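Long-range contacts in peptidoglycan N-acetylglucosamine deacetylase (Agathobacter rectalis, PDB 5JMU), which probably removes N-acetyl groups from the N-acetylglucosamine of peptidoglycan, using the zinc-binding NodB-type catalytic domain that this chain represents: residues A[51-56]-A[74-79]; A[61-66]-A[101-106]; A[112-117]-A[143-148]; A[155-160]-A[184-189]. All coordinates share one frame; numbering follows the deposited sequence.

Contact 1 (A[51-56]-A[74-79]); sequences FVTNTH and AIHSAS. With ZN (zinc ion), chain C.
Thr53 and His76 lie side by side and point the same way. The methyl CG2 of Thr53 sits at the imidazole edge, 3.9 Å from CD2 of His76. His76 has CG anti to the backbone N (chi1 -166°), which carries the ring over to the metal. Its NE2 binds zinc at 2.1 Å. Asp28, His80 and three waters are the other ligands, and Arg115 O takes the hydrogen bond of His76 ND1 and fixes the ring rotation. The strands 49-53 and 72-77 are parallel neighbours in a beta-alpha-beta unit, with helix 61-68 as the connection. Val52 O is gripped twice, by His76 N at 2.9 Å on a lone pair and by Ser77 N at 3.2 Å. Phe51 lies on the same sheet face as Ala74, with its CD1 3.4 Å from Ala74 CB, and turns its ring edge to Ile75 O. Thr53 OG1 accepts from Thr55 N at 3.1 Å in an ST turn and also bonds Asp28 O. A valine in place of Thr53 would probably leave Thr55 N without its acceptor, free the turn to shift and cost Asp28 O a partner. Asn54 N donates to Ala78 O at 3.0 Å.

Contact 2 (A[61-66]-A[101-106]); sequences NMIAEE and SIIKAQ
Ala64 and Gln106 mark the closest backbone approach, their CA atoms 4.8 Å apart where segments 61-66 and 101-106 cross at -64° with axes 8.8 Å apart. This is helix-helix packing on the outside of the parallel sheet of the NodB-type deacetylase fold. Helix 61-68 is the connection between strands 49-53 and 72-77, and helix 89-107 packs beside it.

Ile63 and Gln106 carry most of the contact. Ile63 reaches across with both branches. Its CD1 end meets CG2 of Ile102 at 4.0 Å, the two side chains crossing at about a right angle. Its other branch, CG2, lies against the aliphatic base of Gln106, 3.9 Å from Gln106 CB, and more loosely against Ile103. Underneath, Ile63 and Ile103 both rest on Val73, and Ile103 also touches Val52 and Ile75. The buried side of the contact is therefore hydrocarbon that continues into the strands.

The outer side is made by Gln106. Its chain bends at chi2 (-71°), which folds the amide back over Asn61 and Ala64. The amide is held there by a hydrogen bond from NE2 to Gln60 OE1. The two segments themselves share no hydrogen bond, so van der Waals packing joins them. Gln106 OE1 lies 3.5 Å from Asn61 CA. The same oxygen meets the methyl of Ala64, with Gln106 OE1 and Ala64 CB 3.3 Å apart.

Contact 3 (A[112-117]-A[143-148]); sequences SIIRFP and RGLLYC
Ser112 and Ile114 bond to the facing backbone in a parallel ladder. Leu146 N donates to Ser112 O at 3.0 Å. Ile114 N then donates to Leu146 O at 2.8 Å, and Cys148 N to Ile114 O at 3.0 Å. Beside the first of these bonds, water 4 donates to both Ser112 O and Gly144 O.

One side-chain hydrogen bond extends the ladder. Arg115 NE donates to Cys148 O at 3.0 Å. The oxygen lies at the guanidinium edge, near its plane, while the nitrogen stands 38° out of the carbonyl plane. A bend at chi3 (-73°) turns the group this way. Arg115 NH1 forms a salt bridge with Asp27, and NH2 bonds Asp149 O. A leucine here would probably leave Asp27 without its charged mate and Cys148 O without its side-chain donor.

The apolar contacts fall on two faces. Ile113 and Leu146 share one. On the other, Ile114 CG1 packs 3.7 Å from Tyr147 CB, and Ile114 CG2 meets Leu145 CD1 at 4.2 Å.

Phe116 and Tyr147 form an edge-to-face pair, their planes at 65°. Phe116 CE2 comes over one face of the tyrosine, 3.7 Å from Tyr147 CG.

The short strands 113-114 and 146-147 are joined by helix 132-142, which ends in a Schellman motif at Gly144. Val140 of that helix packs under Ile114, Phe116 and Leu145. On the far side of 113-114, Ile113 and Arg115 bond to the backbone of Ile75 in strand 72-77.

Contact 4 (A[155-160]-A[184-189]); sequences GDANPK and LQHDIK
Asp156 grips His186 with both carboxylate oxygens. OD1 accepts from His186 ND1 at 2.8 Å, on its syn side but 31° out of the carboxylate plane. OD2 uses its syn lone pair for His186 N, also at 2.8 Å. This His-carboxylate pair joins the loop after strand 152-153 to strand 180-186, in the parallel sheet of the deacetylase fold. Asp156 CG stands between its backbone N and carbonyl carbon (chi1 76°), which points both oxygens at His186. The carboxylate and ring planes stand 55° apart. The ND1 bond holds the imidazole against turning, while the bond from His186 N ties the backbone to the same carboxylate. The His186 side chain touches Asp28, a zinc ligand, and its nearest atom is about 4 Å from the metal. Ala157 adds a methyl beside the ring, its CB 3.9 Å from His186 CE1.

A second shell sets the aspartate. Ser192 OG bonds Asp156 OD2 and is also bonded by Gln185 NE2. Ser154 OG bonds both Asp156 N and Leu184 O. The type I turn from Gly155 to Asn158 presents Asp156, and another from His186 to Lys189 leads to the N-cap of helix 190-193.

Water 6 donates to Leu184 O at 3.1 Å and takes a weak bond from Gly155 N.

How the contacts relate
Contacts 1 and 4 both reach the zinc site: contact 1 supplies a metal ligand, and contact 4 places His186 beside another, Asp28. Their centres are 15 Å apart. Contact 3 is tied directly to contact 1 through the backbone of Arg115, and side-chain packing adds to the tie, with Phe51 CD1 3.4 Å from Arg115 CB. The Arg115 side chain is about 7 Å from zinc at its nearest atom and also touches contact 4, with NH1 3.5 Å from Leu184 CD1. Contact 2 lies behind contact 1 on the helix side: Ile75 CG1 packs 3.6 Å from Ile103 CD1. The side chain of Ile103 is about 14 Å from the zinc.

Contact 1 (A[51-56]-A[74-79])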
# COMPACT_ATOMS: atom_id res chain seq x y z
N PHE A 51 0.82 -3.81 -0.67
CA PHE A 51 -0.61 -3.90 -0.99
C PHE A 51 -0.71 -4.70 -2.28
O PHE A 51 -0.45 -4.17 -3.37
CB PHE A 51 -1.22 -2.49 -1.11
CG PHE A 51 -1.28 -1.78 0.21
CD1 PHE A 51 -2.33 -2.03 1.08
CD2 PHE A 51 -0.30 -0.89 0.58
CE1 PHE A 51 -2.44 -1.36 2.30
CE2 PHE A 51 -0.37 -0.22 1.82
CZ PHE A 51 -1.46 -0.44 2.68
N VAL A 52 -1.08 -5.98 -2.15
CA VAL A 52 -0.84 -6.94 -3.24
C VAL A 52 -2.04 -7.25 -4.14
O VAL A 52 -3.21 -6.96 -3.80
CB VAL A 52 -0.26 -8.27 -2.65
CG1 VAL A 52 1.09 -7.99 -1.95
CG2 VAL A 52 -1.23 -8.92 -1.68
N THR A 53 -1.73 -7.81 -5.32
CA THR A 53 -2.71 -8.16 -6.31
C THR A 53 -2.38 -9.56 -6.79
O THR A 53 -1.30 -10.08 -6.46
CB THR A 53 -2.67 -7.26 -7.57
OG1 THR A 53 -1.48 -7.54 -8.31
CG2 THR A 53 -2.77 -5.79 -7.22
N ASN A 54 -3.25 -10.11 -7.63
CA ASN A 54 -2.92 -11.34 -8.31
C ASN A 54 -2.74 -11.11 -9.82
O ASN A 54 -3.04 -11.99 -10.64
CB ASN A 54 -3.98 -12.39 -8.04
CG ASN A 54 -3.46 -13.79 -8.29
OD1 ASN A 54 -2.30 -14.10 -7.97
ND2 ASN A 54 -4.28 -14.61 -8.86
N THR A 55 -2.25 -9.91 -10.16
CA THR A 55 -2.06 -9.57 -11.57
C THR A 55 -0.95 -10.39 -12.24
O THR A 55 -0.99 -10.66 -13.45
CB THR A 55 -1.72 -8.07 -11.69
OG1 THR A 55 -2.86 -7.32 -11.28
CG2 THR A 55 -1.42 -7.70 -13.14
N HIS A 56 0.03 -10.80 -11.45
CA HIS A 56 1.19 -11.53 -11.96
C HIS A 56 1.34 -12.81 -11.18
O HIS A 56 2.24 -12.90 -10.34
CB HIS A 56 2.45 -10.67 -11.84
CG HIS A 56 2.37 -9.39 -12.61
ND1 HIS A 56 2.17 -8.17 -12.00
CD2 HIS A 56 2.40 -9.15 -13.94
CE1 HIS A 56 2.10 -7.23 -12.93
NE2 HIS A 56 2.25 -7.80 -14.11
N ALA A 74 -0.80 -6.71 2.82
CA ALA A 74 -2.14 -6.11 2.86
C ALA A 74 -2.83 -6.30 1.49
O ALA A 74 -2.20 -6.65 0.49
CB ALA A 74 -2.03 -4.63 3.22
N ILE A 75 -4.14 -6.07 1.44
CA ILE A 75 -4.88 -6.28 0.19
C ILE A 75 -4.94 -5.05 -0.68
O ILE A 75 -5.20 -3.99 -0.15
CB ILE A 75 -6.32 -6.70 0.53
CG1 ILE A 75 -6.29 -8.06 1.22
CG2 ILE A 75 -7.16 -6.80 -0.78
CD1 ILE A 75 -7.67 -8.54 1.79
N HIS A 76 -4.69 -5.19 -1.99
CA HIS A 76 -5.00 -4.12 -2.96
C HIS A 76 -6.22 -4.59 -3.76
O HIS A 76 -7.33 -4.05 -3.62
CB HIS A 76 -3.78 -3.82 -3.82
CG HIS A 76 -3.84 -2.54 -4.61
ND1 HIS A 76 -4.46 -1.38 -4.16
CD2 HIS A 76 -3.31 -2.24 -5.82
CE1 HIS A 76 -4.31 -0.43 -5.09
NE2 HIS A 76 -3.64 -0.93 -6.11
N SER A 77 -6.04 -5.65 -4.53
CA SER A 77 -7.15 -6.22 -5.30
C SER A 77 -6.68 -7.48 -6.02
O SER A 77 -5.56 -7.52 -6.49
CB SER A 77 -7.66 -5.19 -6.33
OG SER A 77 -8.53 -5.84 -7.25
N ALA A 78 -7.52 -8.51 -6.09
CA ALA A 78 -7.07 -9.68 -6.83
C ALA A 78 -6.93 -9.36 -8.31
O ALA A 78 -5.89 -9.65 -8.91
CB ALA A 78 -8.06 -10.89 -6.61
N SER A 79 -7.98 -8.80 -8.92
CA SER A 79 -7.96 -8.54 -10.34
C SER A 79 -7.37 -7.19 -10.74
O SER A 79 -6.90 -7.06 -11.88
CB SER A 79 -9.37 -8.61 -10.93
OG SER A 79 -10.14 -7.51 -10.44
ZN ZN C . -3.02 -0.10 -7.94
O HOH W 1 -1.88 1.32 -6.99
O HOH W 2 -2.33 0.84 -9.70
O HOH W 3 -4.62 1.36 -7.94

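Contact 2 (A[61-66]-A[101-106])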
# COMPACT_ATOMS: atom_id res chain seq x y z
N ASN A 61 4.29 -16.57 -5.02
CA ASN A 61 5.04 -17.00 -3.85
C ASN A 61 5.82 -15.87 -3.18
O ASN A 61 6.24 -16.02 -2.03
CB ASN A 61 6.00 -18.11 -4.23
CG ASN A 61 7.02 -17.64 -5.26
OD1 ASN A 61 6.64 -17.03 -6.27
ND2 ASN A 61 8.32 -17.91 -5.01
N MSE A 62 5.98 -14.73 -3.87
CA MSE A 62 6.60 -13.58 -3.19
C MSE A 62 5.77 -13.03 -2.06
O MSE A 62 6.31 -12.37 -1.17
CB MSE A 62 6.90 -12.45 -4.16
CG MSE A 62 8.02 -12.73 -5.14
SE MSE A 62 9.74 -13.10 -4.28
CE MSE A 62 9.63 -14.97 -4.12
N ILE A 63 4.47 -13.32 -2.06
CA ILE A 63 3.63 -12.90 -0.94
C ILE A 63 4.07 -13.65 0.33
O ILE A 63 4.19 -13.06 1.41
CB ILE A 63 2.16 -13.15 -1.23
CG1 ILE A 63 1.73 -12.25 -2.37
CG2 ILE A 63 1.27 -12.98 0.04
CD1 ILE A 63 0.31 -12.59 -2.93
N ALA A 64 4.32 -14.95 0.19
CA ALA A 64 4.86 -15.72 1.31
C ALA A 64 6.20 -15.15 1.76
O ALA A 64 6.45 -15.04 2.94
CB ALA A 64 5.03 -17.22 0.93
N GLU A 65 7.06 -14.80 0.81
CA GLU A 65 8.38 -14.24 1.17
C GLU A 65 8.27 -12.88 1.87
O GLU A 65 9.06 -12.58 2.79
CB GLU A 65 9.26 -14.13 -0.09
CG GLU A 65 10.74 -13.94 0.22
CD GLU A 65 11.40 -15.11 0.99
OE1 GLU A 65 10.91 -16.26 0.93
OE2 GLU A 65 12.44 -14.88 1.64
N GLU A 66 7.34 -12.04 1.41
CA GLU A 66 7.16 -10.74 2.06
C GLU A 66 6.83 -10.92 3.54
O GLU A 66 7.40 -10.26 4.42
CB GLU A 66 6.05 -9.94 1.36
CG GLU A 66 6.50 -9.43 -0.02
CD GLU A 66 5.36 -8.95 -0.91
OE1 GLU A 66 4.17 -8.99 -0.51
OE2 GLU A 66 5.65 -8.59 -2.09
N SER A 101 -7.86 -14.65 0.43
CA SER A 101 -7.68 -16.10 0.43
C SER A 101 -6.28 -16.47 -0.07
O SER A 101 -5.65 -17.39 0.49
CB SER A 101 -8.73 -16.77 -0.42
OG SER A 101 -9.90 -16.78 0.38
N ILE A 102 -5.80 -15.77 -1.09
CA ILE A 102 -4.44 -16.05 -1.56
C ILE A 102 -3.43 -15.68 -0.48
O ILE A 102 -2.43 -16.41 -0.26
CB ILE A 102 -4.14 -15.32 -2.89
CG1 ILE A 102 -4.91 -16.01 -4.02
CG2 ILE A 102 -2.65 -15.33 -3.18
CD1 ILE A 102 -5.07 -15.08 -5.27
N ILE A 103 -3.67 -14.55 0.20
CA ILE A 103 -2.75 -14.16 1.27
C ILE A 103 -2.76 -15.20 2.40
O ILE A 103 -1.71 -15.58 2.91
CB ILE A 103 -3.12 -12.78 1.82
CG1 ILE A 103 -2.85 -11.75 0.74
CG2 ILE A 103 -2.37 -12.43 3.10
CD1 ILE A 103 -3.52 -10.34 1.03
N LYS A 104 -3.91 -15.74 2.73
CA LYS A 104 -4.00 -16.78 3.75
C LYS A 104 -3.26 -18.05 3.33
O LYS A 104 -2.50 -18.65 4.12
CB LYS A 104 -5.48 -17.11 4.01
CG LYS A 104 -5.68 -18.34 4.84
CD LYS A 104 -5.26 -18.10 6.28
CE LYS A 104 -5.81 -19.26 7.14
NZ LYS A 104 -5.22 -19.37 8.50
N ALA A 105 -3.49 -18.47 2.07
CA ALA A 105 -2.80 -19.64 1.48
C ALA A 105 -1.28 -19.48 1.59
O ALA A 105 -0.55 -20.39 2.01
CB ALA A 105 -3.21 -19.80 0.00
N GLN A 106 -0.81 -18.29 1.24
CA GLN A 106 0.63 -18.04 1.15
C GLN A 106 1.30 -17.80 2.51
O GLN A 106 2.41 -18.26 2.73
CB GLN A 106 0.88 -16.81 0.26
CG GLN A 106 0.67 -17.07 -1.26
CD GLN A 106 1.75 -17.95 -1.89
OE1 GLN A 106 2.85 -18.11 -1.35
NE2 GLN A 106 1.42 -18.57 -3.04

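Contact 3 (A[112-117]-A[143-148])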
# COMPACT_ATOMS: atom_id res chain seq x y z
N SER A 112 -5.30 -7.73 7.39
CA SER A 112 -6.01 -6.79 8.26
C SER A 112 -6.22 -5.39 7.68
O SER A 112 -7.04 -4.64 8.19
CB SER A 112 -5.25 -6.62 9.58
OG SER A 112 -5.20 -7.85 10.32
N ILE A 113 -5.44 -5.05 6.66
CA ILE A 113 -5.36 -3.72 6.10
C ILE A 113 -5.54 -3.84 4.59
O ILE A 113 -5.08 -4.82 4.00
CB ILE A 113 -3.98 -3.04 6.40
CG1 ILE A 113 -3.65 -3.14 7.90
CG2 ILE A 113 -3.99 -1.53 5.94
CD1 ILE A 113 -2.24 -2.57 8.30
N ILE A 114 -6.22 -2.87 4.00
CA ILE A 114 -6.37 -2.80 2.55
C ILE A 114 -6.01 -1.43 2.03
O ILE A 114 -5.92 -0.44 2.79
CB ILE A 114 -7.83 -3.16 2.09
CG1 ILE A 114 -8.78 -1.99 2.36
CG2 ILE A 114 -8.33 -4.39 2.82
CD1 ILE A 114 -10.16 -2.18 1.65
N ARG A 115 -5.79 -1.34 0.71
CA ARG A 115 -5.72 -0.04 0.04
C ARG A 115 -6.64 -0.15 -1.16
O ARG A 115 -6.42 -0.98 -2.04
CB ARG A 115 -4.31 0.31 -0.40
CG ARG A 115 -4.29 1.63 -1.27
CD ARG A 115 -2.85 2.06 -1.49
NE ARG A 115 -2.27 2.62 -0.27
CZ ARG A 115 -0.94 2.67 -0.06
NH1 ARG A 115 -0.10 2.14 -0.95
NH2 ARG A 115 -0.44 3.25 1.05
N PHE A 116 -7.63 0.72 -1.23
CA PHE A 116 -8.53 0.72 -2.36
C PHE A 116 -7.79 1.05 -3.64
O PHE A 116 -6.99 2.00 -3.65
CB PHE A 116 -9.62 1.78 -2.18
CG PHE A 116 -10.60 1.48 -1.11
CD1 PHE A 116 -11.66 0.57 -1.30
CD2 PHE A 116 -10.50 2.11 0.14
CE1 PHE A 116 -12.62 0.33 -0.30
CE2 PHE A 116 -11.46 1.85 1.17
CZ PHE A 116 -12.52 0.96 0.96
N PRO A 117 -8.07 0.32 -4.74
CA PRO A 117 -7.49 0.74 -6.02
C PRO A 117 -7.96 2.15 -6.39
O PRO A 117 -9.14 2.48 -6.32
CB PRO A 117 -8.01 -0.35 -6.99
CG PRO A 117 -8.06 -1.61 -6.08
CD PRO A 117 -8.66 -1.05 -4.80
N ARG A 143 -16.55 -4.69 8.49
CA ARG A 143 -15.89 -5.99 8.42
C ARG A 143 -14.60 -6.09 9.24
O ARG A 143 -13.93 -7.14 9.20
CB ARG A 143 -15.59 -6.35 6.97
CG ARG A 143 -16.90 -6.60 6.27
CD ARG A 143 -16.83 -6.58 4.75
NE ARG A 143 -16.32 -7.83 4.21
CZ ARG A 143 -16.98 -8.66 3.41
NH1 ARG A 143 -18.22 -8.40 3.00
NH2 ARG A 143 -16.36 -9.74 2.99
N GLY A 144 -14.29 -5.06 10.01
CA GLY A 144 -13.11 -5.09 10.86
C GLY A 144 -11.82 -4.84 10.15
O GLY A 144 -10.74 -5.06 10.71
N LEU A 145 -11.91 -4.35 8.91
CA LEU A 145 -10.71 -4.06 8.14
C LEU A 145 -10.29 -2.59 8.26
O LEU A 145 -11.12 -1.71 8.51
CB LEU A 145 -10.96 -4.40 6.67
CG LEU A 145 -11.13 -5.89 6.39
CD1 LEU A 145 -11.57 -5.99 4.96
CD2 LEU A 145 -9.78 -6.58 6.63
N LEU A 146 -8.99 -2.33 8.11
CA LEU A 146 -8.45 -0.98 8.11
C LEU A 146 -8.09 -0.66 6.69
O LEU A 146 -7.79 -1.57 5.92
CB LEU A 146 -7.20 -0.86 8.97
CG LEU A 146 -7.44 -1.24 10.43
CD1 LEU A 146 -6.11 -1.58 11.10
CD2 LEU A 146 -8.16 -0.14 11.12
N TYR A 147 -8.15 0.62 6.31
CA TYR A 147 -7.68 0.96 4.96
C TYR A 147 -6.73 2.14 5.06
O TYR A 147 -6.80 2.93 6.00
CB TYR A 147 -8.83 1.28 3.99
CG TYR A 147 -9.62 2.56 4.27
CD1 TYR A 147 -10.71 2.57 5.16
CD2 TYR A 147 -9.28 3.76 3.62
CE1 TYR A 147 -11.45 3.75 5.38
CE2 TYR A 147 -10.01 4.93 3.82
CZ TYR A 147 -11.06 4.93 4.72
OH TYR A 147 -11.75 6.12 4.90
N CYS A 148 -5.82 2.23 4.11
CA CYS A 148 -4.81 3.30 4.15
C CYS A 148 -4.60 3.86 2.74
O CYS A 148 -4.46 3.11 1.75
CB CYS A 148 -3.50 2.73 4.70
SG CYS A 148 -2.29 4.00 5.12
O HOH W 4 -8.11 -5.07 10.81
O HOH W 5 -7.14 3.01 0.67

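Contact 4 (A[155-160]-A[184-189])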
# COMPACT_ATOMS: atom_id res chain seq x y z
N GLY A 155 5.38 9.95 -7.58
CA GLY A 155 5.28 10.27 -8.98
C GLY A 155 5.43 9.08 -9.90
O GLY A 155 5.51 9.27 -11.11
N ASP A 156 5.45 7.85 -9.36
CA ASP A 156 5.76 6.69 -10.19
C ASP A 156 4.53 6.07 -10.84
O ASP A 156 4.64 5.06 -11.50
CB ASP A 156 6.55 5.62 -9.39
CG ASP A 156 5.69 4.79 -8.42
OD1 ASP A 156 4.48 5.04 -8.29
OD2 ASP A 156 6.28 3.89 -7.78
N ALA A 157 3.37 6.71 -10.69
CA ALA A 157 2.15 6.20 -11.29
C ALA A 157 1.86 6.85 -12.65
O ALA A 157 0.94 6.44 -13.34
CB ALA A 157 0.97 6.41 -10.34
N ASN A 158 2.66 7.85 -13.03
CA ASN A 158 2.42 8.58 -14.28
C ASN A 158 2.56 7.66 -15.51
O ASN A 158 3.49 6.85 -15.59
CB ASN A 158 3.36 9.78 -14.41
N PRO A 159 1.62 7.80 -16.46
CA PRO A 159 1.59 6.98 -17.68
C PRO A 159 2.91 7.05 -18.47
O PRO A 159 3.29 6.08 -19.13
CB PRO A 159 0.42 7.58 -18.48
CG PRO A 159 0.11 8.90 -17.82
CD PRO A 159 0.53 8.79 -16.40
N LYS A 160 3.60 8.18 -18.41
CA LYS A 160 4.98 8.27 -18.86
C LYS A 160 5.86 8.18 -17.63
O LYS A 160 5.73 9.00 -16.72
CB LYS A 160 5.24 9.59 -19.59
N LEU A 184 3.58 6.30 -1.32
CA LEU A 184 3.07 5.39 -2.33
C LEU A 184 4.10 5.14 -3.42
O LEU A 184 4.47 6.06 -4.12
CB LEU A 184 1.81 5.98 -3.01
CG LEU A 184 1.21 5.29 -4.24
CD1 LEU A 184 0.74 3.86 -3.83
CD2 LEU A 184 0.04 6.08 -4.78
N GLN A 185 4.55 3.89 -3.55
CA GLN A 185 5.29 3.45 -4.73
C GLN A 185 4.64 2.17 -5.26
O GLN A 185 3.75 1.58 -4.63
CB GLN A 185 6.77 3.17 -4.44
CG GLN A 185 7.58 4.42 -4.11
CD GLN A 185 9.00 4.06 -3.70
OE1 GLN A 185 9.30 3.93 -2.49
NE2 GLN A 185 9.88 3.88 -4.70
N HIS A 186 5.12 1.72 -6.42
CA HIS A 186 4.60 0.52 -7.03
C HIS A 186 5.76 -0.41 -7.29
O HIS A 186 6.65 -0.06 -8.09
CB HIS A 186 3.89 0.86 -8.36
CG HIS A 186 2.63 1.66 -8.18
ND1 HIS A 186 2.63 3.01 -7.89
CD2 HIS A 186 1.32 1.29 -8.24
CE1 HIS A 186 1.38 3.44 -7.77
NE2 HIS A 186 0.56 2.42 -7.99
N ASP A 187 5.77 -1.59 -6.68
CA ASP A 187 6.96 -2.45 -6.87
C ASP A 187 6.98 -3.19 -8.22
O ASP A 187 7.94 -3.90 -8.52
CB ASP A 187 7.16 -3.47 -5.71
CG ASP A 187 5.97 -4.39 -5.47
OD1 ASP A 187 4.82 -3.90 -5.43
OD2 ASP A 187 6.16 -5.62 -5.23
N ILE A 188 5.95 -2.98 -9.04
CA ILE A 188 5.98 -3.48 -10.42
C ILE A 188 6.72 -2.54 -11.38
O ILE A 188 6.87 -2.87 -12.56
CB ILE A 188 4.55 -3.70 -10.95
CG1 ILE A 188 3.73 -2.42 -10.81
CG2 ILE A 188 3.91 -4.89 -10.25
CD1 ILE A 188 2.51 -2.40 -11.75
N LYS A 189 7.19 -1.40 -10.88
CA LYS A 189 7.93 -0.47 -11.70
C LYS A 189 9.41 -0.47 -11.33
O LYS A 189 9.79 0.05 -10.26
CB LYS A 189 7.37 0.94 -11.51
CG LYS A 189 5.92 0.95 -11.90
CD LYS A 189 5.32 2.32 -11.95
CE LYS A 189 3.87 2.30 -12.49
NZ LYS A 189 3.80 1.63 -13.78
O HOH W 6 3.01 8.14 -5.91
O HOH W 7 5.03 4.67 -14.81